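Local coordinates for protein glycerol trinitrate reductase (Agrobacterium tumefaciens, PDB 5EPD) that probably reduces nitrate esters such as glycerol trinitrate with electrons from NADH or NADPH, as an FMN-dependent enzyme of the Old Yellow Enzyme family, at residues 117-125 and 174-185; 75-83 and 92-103. One frame throughout, in Å; residues are numbered along the deposited sequence.

Contact 1: 117-125 and 174-185; sequences IVLQLWHVG and IVDDFRKAAANS
Leu121 meets helix 171-187 with both methyl branches: CD2 lies 3.6 Å from CB of Ala181, while CD1 lies 4.2 Å from CB of Ala182. Its CB touches CD1 of Phe178, and its carbonyl O lies in the plane of that ring at the edge, 3.8 Å from CE1. Because Phe178 CG sits anti to its carbonyl carbon (chi1 -82°), the ring leans over to the strand, and CZ also reaches CB of His123 at 3.8 Å. Alanine suits Ala181 and Ala182, whose single methyls let the leucine come close to the helix. Strand 117-122 is the third strand of the TIM barrel, and helix 171-187 runs nearly antiparallel on its outer side, the segment axes 9.4 Å apart at 161°. Toward the start of the strand, Ser185 OG rests 3.5 Å from CD2 of Leu119; a small polar residue can be buried against leucine here because its hydroxyl donates to Ala181 O, one turn back, at 2.9 Å. Past the strand's end, CG2 of Ile174 approaches CD2 of the His123 ring. That imidazole is held by Gln84 at NE2 and, weakly, by Gly125 N at ND1. Val232 and Val236 of helix 227-240 pack on Phe178 and Ala182, respectively.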
loop_
_atom_site.group_PDB
_atom_site.type_symbol
_atom_site.label_atom_id
_atom_site.label_comp_id
_atom_site.label_asym_id
_atom_site.label_seq_id
_atom_site.Cartn_x
_atom_site.Cartn_y
_atom_site.Cartn_z
ATOM N N ILE A 117 5.712 10.877 4.832
ATOM C CA ILE A 117 5.642 9.420 4.772
ATOM C C ILE A 117 4.438 8.897 5.533
ATOM O O ILE A 117 4.198 9.229 6.705
ATOM C CB ILE A 117 6.952 8.726 5.236
ATOM C CG1 ILE A 117 6.912 7.237 4.866
ATOM C CG2 ILE A 117 7.206 8.948 6.730
ATOM C CD1 ILE A 117 8.199 6.517 5.215
ATOM N N VAL A 118 3.696 8.074 4.812
ATOM C CA VAL A 118 2.511 7.419 5.277
ATOM C C VAL A 118 2.812 5.907 5.296
ATOM O O VAL A 118 3.493 5.389 4.396
ATOM C CB VAL A 118 1.383 7.811 4.312
ATOM C CG1 VAL A 118 0.271 6.783 4.273
ATOM C CG2 VAL A 118 0.852 9.175 4.718
ATOM N N LEU A 119 2.338 5.210 6.328
ATOM C CA LEU A 119 2.488 3.740 6.417
ATOM C C LEU A 119 1.284 2.987 5.804
ATOM O O LEU A 119 0.118 3.229 6.145
ATOM C CB LEU A 119 2.742 3.317 7.873
ATOM C CG LEU A 119 2.954 1.832 8.182
ATOM C CD1 LEU A 119 3.786 1.599 9.434
ATOM C CD2 LEU A 119 1.627 1.130 8.377
ATOM N N GLN A 120 1.570 2.057 4.898
ATOM C CA GLN A 120 0.500 1.228 4.320
ATOM C C GLN A 120 0.236 -0.022 5.155
ATOM O O GLN A 120 1.051 -0.942 5.189
ATOM C CB GLN A 120 0.783 0.824 2.862
ATOM C CG GLN A 120 -0.428 0.198 2.170
ATOM C CD GLN A 120 -0.121 -0.410 0.823
ATOM O OE1 GLN A 120 0.793 -1.204 0.700
ATOM N NE2 GLN A 120 -0.900 -0.082 -0.171
ATOM N N LEU A 121 -0.923 -0.030 5.805
ATOM C CA LEU A 121 -1.377 -1.136 6.653
ATOM C C LEU A 121 -1.876 -2.371 5.894
ATOM O O LEU A 121 -2.826 -2.291 5.081
ATOM C CB LEU A 121 -2.530 -0.673 7.539
ATOM C CG LEU A 121 -2.197 0.493 8.455
ATOM C CD1 LEU A 121 -3.501 1.042 9.020
ATOM C CD2 LEU A 121 -1.227 0.062 9.547
ATOM N N TRP A 122 -1.299 -3.521 6.248
ATOM C CA TRP A 122 -1.461 -4.742 5.496
ATOM C C TRP A 122 -2.086 -5.894 6.287
ATOM O O TRP A 122 -1.740 -6.132 7.451
ATOM C CB TRP A 122 -0.063 -5.178 5.090
ATOM C CG TRP A 122 0.077 -5.879 3.804
ATOM C CD1 TRP A 122 -0.879 -6.075 2.818
ATOM C CD2 TRP A 122 1.291 -6.444 3.309
ATOM N NE1 TRP A 122 -0.309 -6.731 1.741
ATOM C CE2 TRP A 122 1.021 -6.956 2.015
ATOM C CE3 TRP A 122 2.590 -6.519 3.813
ATOM C CZ2 TRP A 122 2.009 -7.565 1.239
ATOM C CZ3 TRP A 122 3.566 -7.120 3.049
ATOM C CH2 TRP A 122 3.276 -7.636 1.775
ATOM N N HIS A 123 -2.985 -6.620 5.629
ATOM C CA HIS A 123 -3.330 -8.002 5.990
ATOM C C HIS A 123 -3.470 -8.768 4.672
ATOM O O HIS A 123 -4.432 -8.551 3.903
ATOM C CB HIS A 123 -4.644 -8.075 6.788
ATOM C CG HIS A 123 -4.814 -9.337 7.572
ATOM N ND1 HIS A 123 -4.530 -10.586 7.059
ATOM C CD2 HIS A 123 -5.255 -9.548 8.837
ATOM C CE1 HIS A 123 -4.776 -11.510 7.970
ATOM N NE2 HIS A 123 -5.229 -10.908 9.055
ATOM N N VAL A 124 -2.536 -9.681 4.422
ATOM C CA VAL A 124 -2.533 -10.443 3.158
ATOM C C VAL A 124 -3.668 -11.449 2.931
ATOM O O VAL A 124 -3.878 -11.932 1.808
ATOM C CB VAL A 124 -1.200 -11.198 2.950
ATOM C CG1 VAL A 124 -0.042 -10.196 2.942
ATOM C CG2 VAL A 124 -1.020 -12.323 3.971
ATOM N N GLY A 125 -4.384 -11.797 3.986
ATOM C CA GLY A 125 -5.412 -12.828 3.877
ATOM C C GLY A 125 -4.818 -14.117 3.326
ATOM O O GLY A 125 -3.796 -14.604 3.830
ATOM N N ILE A 174 -9.963 -8.497 13.790
ATOM C CA ILE A 174 -9.123 -8.034 12.692
ATOM C C ILE A 174 -9.283 -6.525 12.502
ATOM O O ILE A 174 -8.291 -5.844 12.269
ATOM C CB ILE A 174 -9.387 -8.815 11.382
ATOM C CG1 ILE A 174 -8.815 -10.236 11.499
ATOM C CG2 ILE A 174 -8.722 -8.132 10.195
ATOM C CD1 ILE A 174 -9.353 -11.210 10.474
ATOM N N VAL A 175 -10.508 -6.011 12.637
ATOM C CA VAL A 175 -10.765 -4.566 12.566
ATOM C C VAL A 175 -9.980 -3.872 13.649
ATOM O O VAL A 175 -9.492 -2.737 13.452
ATOM C CB VAL A 175 -12.253 -4.203 12.785
ATOM C CG1 VAL A 175 -12.428 -2.690 12.955
ATOM C CG2 VAL A 175 -13.124 -4.726 11.647
ATOM N N ASP A 176 -9.863 -4.539 14.798
ATOM C CA ASP A 176 -9.121 -3.954 15.900
ATOM C C ASP A 176 -7.610 -3.992 15.707
ATOM O O ASP A 176 -6.906 -3.107 16.203
ATOM C CB ASP A 176 -9.466 -4.595 17.239
ATOM C CG ASP A 176 -9.115 -3.680 18.394
ATOM O OD1 ASP A 176 -9.647 -2.548 18.399
ATOM O OD2 ASP A 176 -8.297 -4.054 19.266
ATOM N N ASP A 177 -7.109 -5.013 15.016
ATOM C CA ASP A 177 -5.678 -5.065 14.673
ATOM C C ASP A 177 -5.291 -3.938 13.740
ATOM O O ASP A 177 -4.206 -3.391 13.887
ATOM C CB ASP A 177 -5.317 -6.386 14.018
ATOM C CG ASP A 177 -5.459 -7.559 14.958
ATOM O OD1 ASP A 177 -5.488 -7.321 16.181
ATOM O OD2 ASP A 177 -5.556 -8.708 14.468
ATOM N N PHE A 178 -6.164 -3.591 12.784
ATOM C CA PHE A 178 -5.964 -2.393 11.957
ATOM C C PHE A 178 -6.050 -1.118 12.800
ATOM O O PHE A 178 -5.224 -0.199 12.641
ATOM C CB PHE A 178 -6.990 -2.286 10.833
ATOM C CG PHE A 178 -6.663 -3.103 9.616
ATOM C CD1 PHE A 178 -5.743 -2.646 8.678
ATOM C CD2 PHE A 178 -7.301 -4.315 9.379
ATOM C CE1 PHE A 178 -5.456 -3.392 7.533
ATOM C CE2 PHE A 178 -7.020 -5.074 8.242
ATOM C CZ PHE A 178 -6.101 -4.611 7.309
ATOM N N ARG A 179 -7.060 -1.045 13.669
ATOM C CA ARG A 179 -7.255 0.128 14.520
ATOM C C ARG A 179 -5.985 0.390 15.319
ATOM O O ARG A 179 -5.469 1.499 15.349
ATOM C CB ARG A 179 -8.436 -0.063 15.484
ATOM C CG ARG A 179 -8.907 1.246 16.118
ATOM C CD ARG A 179 -9.712 1.055 17.405
ATOM N NE ARG A 179 -9.118 0.038 18.282
ATOM C CZ ARG A 179 -8.142 0.243 19.178
ATOM N NH1 ARG A 179 -7.607 1.449 19.377
ATOM N NH2 ARG A 179 -7.697 -0.782 19.898
ATOM N N LYS A 180 -5.491 -0.650 15.967
ATOM C CA LYS A 180 -4.319 -0.558 16.809
ATOM C C LYS A 180 -3.096 -0.271 15.923
ATOM O O LYS A 180 -2.238 0.555 16.278
ATOM C CB LYS A 180 -4.185 -1.872 17.591
ATOM C CG LYS A 180 -3.181 -1.908 18.721
ATOM C CD LYS A 180 -2.787 -3.367 18.991
ATOM C CE LYS A 180 -1.705 -3.878 18.019
ATOM N NZ LYS A 180 -1.891 -5.294 17.579
ATOM N N ALA A 181 -3.023 -0.907 14.754
ATOM C CA ALA A 181 -1.877 -0.676 13.864
ATOM C C ALA A 181 -1.795 0.783 13.384
ATOM O O ALA A 181 -0.705 1.313 13.219
ATOM C CB ALA A 181 -1.861 -1.652 12.686
ATOM N N ALA A 182 -2.934 1.431 13.182
ATOM C CA ALA A 182 -2.943 2.854 12.846
ATOM C C ALA A 182 -2.377 3.710 13.978
ATOM O O ALA A 182 -1.580 4.605 13.720
ATOM C CB ALA A 182 -4.344 3.319 12.496
ATOM N N ALA A 183 -2.763 3.443 15.226
ATOM C CA ALA A 183 -2.248 4.241 16.357
ATOM C C ALA A 183 -0.769 4.007 16.617
ATOM O O ALA A 183 -0.091 4.893 17.123
ATOM C CB ALA A 183 -3.053 3.973 17.620
ATOM N N ASN A 184 -0.288 2.802 16.298
ATOM C CA ASN A 184 1.150 2.490 16.316
ATOM C C ASN A 184 1.926 3.259 15.223
ATOM O O ASN A 184 3.113 3.574 15.394
ATOM C CB ASN A 184 1.394 0.979 16.130
ATOM C CG ASN A 184 0.908 0.141 17.306
ATOM O OD1 ASN A 184 0.617 0.664 18.379
ATOM N ND2 ASN A 184 0.824 -1.170 17.107
ATOM N N SER A 185 1.259 3.532 14.102
ATOM C CA SER A 185 1.870 4.261 13.008
ATOM C C SER A 185 2.053 5.714 13.395
ATOM O O SER A 185 3.060 6.312 13.031
ATOM C CB SER A 185 1.032 4.156 11.732
ATOM O OG SER A 185 0.908 2.804 11.320
#

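Contact 2: 75-83 and 92-103; sequences ISEATQISQ and PGIYTQAQIDGW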
loop_
_atom_site.group_PDB
_atom_site.type_symbol
_atom_site.label_atom_id
_atom_site.label_comp_id
_atom_site.label_asym_id
_atom_site.label_seq_id
_atom_site.Cartn_x
_atom_site.Cartn_y
_atom_site.Cartn_z
ATOM N N ILE A 75 4.685 6.498 0.138
ATOM C CA ILE A 75 3.890 5.447 0.777
ATOM C C ILE A 75 4.846 4.298 1.068
ATOM O O ILE A 75 5.491 3.754 0.153
ATOM C CB ILE A 75 2.746 4.869 -0.099
ATOM C CG1 ILE A 75 2.007 5.946 -0.897
ATOM C CG2 ILE A 75 1.792 4.071 0.788
ATOM C CD1 ILE A 75 1.064 6.762 -0.052
ATOM N N SER A 76 4.953 3.922 2.329
ATOM C CA SER A 76 5.836 2.816 2.690
ATOM C C SER A 76 5.392 1.542 2.015
ATOM O O SER A 76 4.234 1.402 1.587
ATOM C CB SER A 76 5.777 2.515 4.175
ATOM O OG SER A 76 4.534 1.876 4.493
ATOM N N GLU A 77 6.341 0.628 1.960
ATOM C CA GLU A 77 6.089 -0.769 1.714
ATOM C C GLU A 77 4.935 -1.247 2.568
ATOM O O GLU A 77 4.762 -0.809 3.726
ATOM C CB GLU A 77 7.333 -1.582 2.064
ATOM C CG GLU A 77 7.837 -1.373 3.504
ATOM C CD GLU A 77 9.311 -1.750 3.662
ATOM O OE1 GLU A 77 10.201 -0.856 3.729
ATOM O OE2 GLU A 77 9.577 -2.967 3.730
ATOM N N ALA A 78 4.137 -2.131 1.988
ATOM C CA ALA A 78 3.088 -2.811 2.742
ATOM C C ALA A 78 3.686 -3.444 4.018
ATOM O O ALA A 78 4.731 -4.114 3.964
ATOM C CB ALA A 78 2.427 -3.877 1.884
ATOM N N THR A 79 3.003 -3.205 5.143
ATOM C CA THR A 79 3.516 -3.445 6.478
ATOM C C THR A 79 2.377 -4.124 7.309
ATOM O O THR A 79 1.336 -3.507 7.609
ATOM C CB THR A 79 4.026 -2.106 7.084
ATOM O OG1 THR A 79 5.251 -1.709 6.442
ATOM C CG2 THR A 79 4.254 -2.195 8.623
ATOM N N GLN A 80 2.567 -5.415 7.614
ATOM C CA GLN A 80 1.564 -6.232 8.338
ATOM C C GLN A 80 1.212 -5.743 9.749
ATOM O O GLN A 80 2.082 -5.349 10.555
ATOM C CB GLN A 80 2.003 -7.678 8.456
ATOM C CG GLN A 80 3.313 -7.851 9.218
ATOM C CD GLN A 80 4.495 -8.144 8.309
ATOM O OE1 GLN A 80 4.538 -7.743 7.137
ATOM N NE2 GLN A 80 5.477 -8.843 8.854
ATOM N N ILE A 81 -0.086 -5.807 10.022
ATOM C CA ILE A 81 -0.654 -5.409 11.311
ATOM C C ILE A 81 -0.576 -6.534 12.389
ATOM O O ILE A 81 -0.730 -6.270 13.592
ATOM C CB ILE A 81 -2.103 -4.947 11.094
ATOM C CG1 ILE A 81 -2.998 -6.108 10.616
ATOM C CG2 ILE A 81 -2.115 -3.794 10.095
ATOM C CD1 ILE A 81 -4.469 -5.755 10.509
ATOM N N SER A 82 -0.341 -7.771 11.938
ATOM C CA SER A 82 -0.219 -8.962 12.783
ATOM C C SER A 82 0.590 -9.969 11.995
ATOM O O SER A 82 0.768 -9.798 10.792
ATOM C CB SER A 82 -1.593 -9.547 13.030
ATOM O OG SER A 82 -2.203 -9.900 11.798
ATOM N N GLN A 83 1.069 -11.030 12.629
ATOM C CA GLN A 83 1.790 -12.082 11.881
ATOM C C GLN A 83 0.826 -12.910 11.020
ATOM O O GLN A 83 1.217 -13.493 9.987
ATOM C CB GLN A 83 2.550 -12.981 12.842
ATOM C CG GLN A 83 3.499 -13.962 12.201
ATOM C CD GLN A 83 4.016 -14.948 13.233
ATOM O OE1 GLN A 83 4.203 -14.589 14.386
ATOM N NE2 GLN A 83 4.207 -16.198 12.838
ATOM N N PRO A 92 8.139 -5.940 6.985
ATOM C CA PRO A 92 8.099 -5.416 8.359
ATOM C C PRO A 92 6.734 -5.362 8.978
ATOM O O PRO A 92 5.734 -5.394 8.274
ATOM C CB PRO A 92 8.628 -3.971 8.203
ATOM C CG PRO A 92 8.264 -3.595 6.804
ATOM C CD PRO A 92 8.427 -4.874 5.997
ATOM N N GLY A 93 6.711 -5.188 10.295
ATOM C CA GLY A 93 5.454 -5.120 11.045
ATOM C C GLY A 93 5.196 -3.765 11.652
ATOM O O GLY A 93 6.012 -2.837 11.559
ATOM N N ILE A 94 4.025 -3.634 12.252
ATOM C CA ILE A 94 3.695 -2.414 12.968
ATOM C C ILE A 94 2.866 -2.792 14.191
ATOM O O ILE A 94 1.980 -2.060 14.594
ATOM C CB ILE A 94 3.006 -1.381 12.032
ATOM C CG1 ILE A 94 2.759 -0.034 12.725
ATOM C CG2 ILE A 94 1.703 -1.936 11.478
ATOM C CD1 ILE A 94 4.000 0.527 13.392
ATOM N N TYR A 95 3.166 -3.942 14.790
ATOM C CA TYR A 95 2.365 -4.432 15.910
ATOM C C TYR A 95 3.122 -4.594 17.223
ATOM O O TYR A 95 2.474 -4.689 18.259
ATOM C CB TYR A 95 1.644 -5.742 15.545
ATOM C CG TYR A 95 2.531 -6.905 15.054
ATOM C CD1 TYR A 95 2.787 -7.084 13.704
ATOM C CD2 TYR A 95 3.062 -7.833 15.944
ATOM C CE1 TYR A 95 3.563 -8.132 13.249
ATOM C CE2 TYR A 95 3.836 -8.889 15.498
ATOM C CZ TYR A 95 4.081 -9.034 14.144
ATOM O OH TYR A 95 4.852 -10.074 13.685
ATOM N N THR A 96 4.458 -4.649 17.186
ATOM C CA THR A 96 5.273 -4.718 18.410
ATOM C C THR A 96 6.063 -3.417 18.598
ATOM O O THR A 96 6.364 -2.729 17.619
ATOM C CB THR A 96 6.282 -5.878 18.384
ATOM O OG1 THR A 96 7.301 -5.603 17.416
ATOM C CG2 THR A 96 5.611 -7.188 18.075
ATOM N N GLN A 97 6.400 -3.093 19.852
ATOM C CA GLN A 97 7.225 -1.910 20.162
ATOM C C GLN A 97 8.561 -1.873 19.420
ATOM O O GLN A 97 8.967 -0.792 18.973
ATOM C CB GLN A 97 7.520 -1.798 21.665
ATOM C CG GLN A 97 8.020 -0.418 22.086
ATOM C CD GLN A 97 6.987 0.700 21.845
ATOM O OE1 GLN A 97 5.784 0.490 21.974
ATOM N NE2 GLN A 97 7.462 1.894 21.494
ATOM N N ALA A 98 9.246 -3.025 19.322
ATOM C CA ALA A 98 10.487 -3.156 18.530
ATOM C C ALA A 98 10.316 -2.573 17.124
ATOM O O ALA A 98 11.125 -1.765 16.678
ATOM C CB ALA A 98 10.929 -4.614 18.437
ATOM N N GLN A 99 9.233 -2.955 16.447
ATOM C CA GLN A 99 8.940 -2.436 15.106
ATOM C C GLN A 99 8.661 -0.930 15.116
ATOM O O GLN A 99 9.236 -0.168 14.330
ATOM C CB GLN A 99 7.756 -3.187 14.506
ATOM C CG GLN A 99 8.037 -4.672 14.263
ATOM C CD GLN A 99 6.778 -5.542 14.307
ATOM O OE1 GLN A 99 5.649 -5.042 14.480
ATOM N NE2 GLN A 99 6.973 -6.863 14.187
ATOM N N ILE A 100 7.793 -0.493 16.015
ATOM C CA ILE A 100 7.511 0.922 16.148
ATOM C C ILE A 100 8.820 1.712 16.224
ATOM O O ILE A 100 9.044 2.669 15.454
ATOM C CB ILE A 100 6.657 1.186 17.400
ATOM C CG1 ILE A 100 5.273 0.536 17.229
ATOM C CG2 ILE A 100 6.510 2.686 17.645
ATOM C CD1 ILE A 100 4.395 0.596 18.465
ATOM N N ASP A 101 9.697 1.280 17.141
ATOM C CA ASP A 101 10.953 1.985 17.396
ATOM C C ASP A 101 11.886 1.956 16.190
ATOM O O ASP A 101 12.531 2.971 15.896
ATOM C CB ASP A 101 11.632 1.474 18.671
ATOM C CG ASP A 101 10.785 1.729 19.912
ATOM O OD1 ASP A 101 9.751 2.443 19.831
ATOM O OD2 ASP A 101 11.142 1.188 20.970
ATOM N N GLY A 102 11.930 0.832 15.475
ATOM C CA GLY A 102 12.582 0.794 14.160
ATOM C C GLY A 102 12.022 1.826 13.157
ATOM O O GLY A 102 12.784 2.484 12.416
ATOM N N TRP A 103 10.697 1.970 13.133
ATOM C CA TRP A 103 10.041 2.904 12.218
ATOM C C TRP A 103 10.294 4.364 12.562
ATOM O O TRP A 103 10.206 5.232 11.671
ATOM C CB TRP A 103 8.522 2.683 12.186
ATOM C CG TRP A 103 8.099 1.515 11.379
ATOM C CD1 TRP A 103 7.506 0.371 11.833
ATOM C CD2 TRP A 103 8.223 1.371 9.960
ATOM N NE1 TRP A 103 7.252 -0.478 10.780
ATOM C CE2 TRP A 103 7.687 0.107 9.620
ATOM C CE3 TRP A 103 8.732 2.190 8.941
ATOM C CZ2 TRP A 103 7.650 -0.363 8.305
ATOM C CZ3 TRP A 103 8.697 1.718 7.631
ATOM C CH2 TRP A 103 8.155 0.448 7.330
HETATM O O HOH W 1 4.878 -10.738 11.250
#
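Pro92 lays the CG-CD edge of its ring against Glu77 and Thr79: CD lies 3.2 Å from Glu77 OE2, and CG 3.6 Å from Thr79 OG1. A compact, rigid proline with no N-H to satisfy suits the place. Tyr65 holds the carboxylate through OE1. Thr79 OG1 stands beside the backbone N (chi1 -72°), donating to Glu77 O and lying 3.3 Å from CZ2 of Trp103; this leaves CG2 anti to that N, packed on Gly93 and on CB of Ile94. Segment 92-103 leads from strand 73-80 into helix 97-112, within the beta-alpha-beta unit that continues into strand 117-122 of the TIM barrel. Gln80 and Gly93 form a single beta bridge: Ile94 N donates to Gln80 O at 3.1 Å and Gln80 N weakly to Pro92 O. Glycine suits Gly93 because a CB there would run into Gln99 OE1. Tyr95 receives Ser82 CA over one ring face as a CH-pi contact, 4.1 Å from the centroid; Gln80 O lies at the ring edge, and Ile81 O 3.1 Å from Tyr95 CB. Gln80 NE2 donates to a water that also bonds Tyr95 OH, while its OE1 is bonded to Thr91 OG1. Gln99 OE1 accepts from Tyr95 N and Thr96 N; Thr96, the N-cap, receives a weak bond from Gln99 N on its OG1, making a capping box. Trp103 NE1 donates to Gly93 O at 2.8 Å, the oxygen in the indole plane and the N-H nearly straight at it (161°).

How the contacts relate
Strands 73-80 and 117-122 are neighbours in the barrel, so contacts 1 and 2 each include one of two adjacent strands, their centres about 9 Å apart. Val118 O and Ser76 N, 2.9 Å apart, probably hydrogen-bond as part of that strand pairing, and Ala78 touches the Trp122 side chain. On the outer side, Asn184 ND2 of helix 171-187 lies 2.9 Å from Ile94 O, probably a hydrogen bond, which fastens the loop of contact 2 to the helix of contact 1. Ile81 bridges them too, touching Phe178 and Ala181. In chain order contact 2 comes first, with helix 97-112 leading into strand 117-122. The structure is FMN-free, so neither contact can be measured against the cofactor.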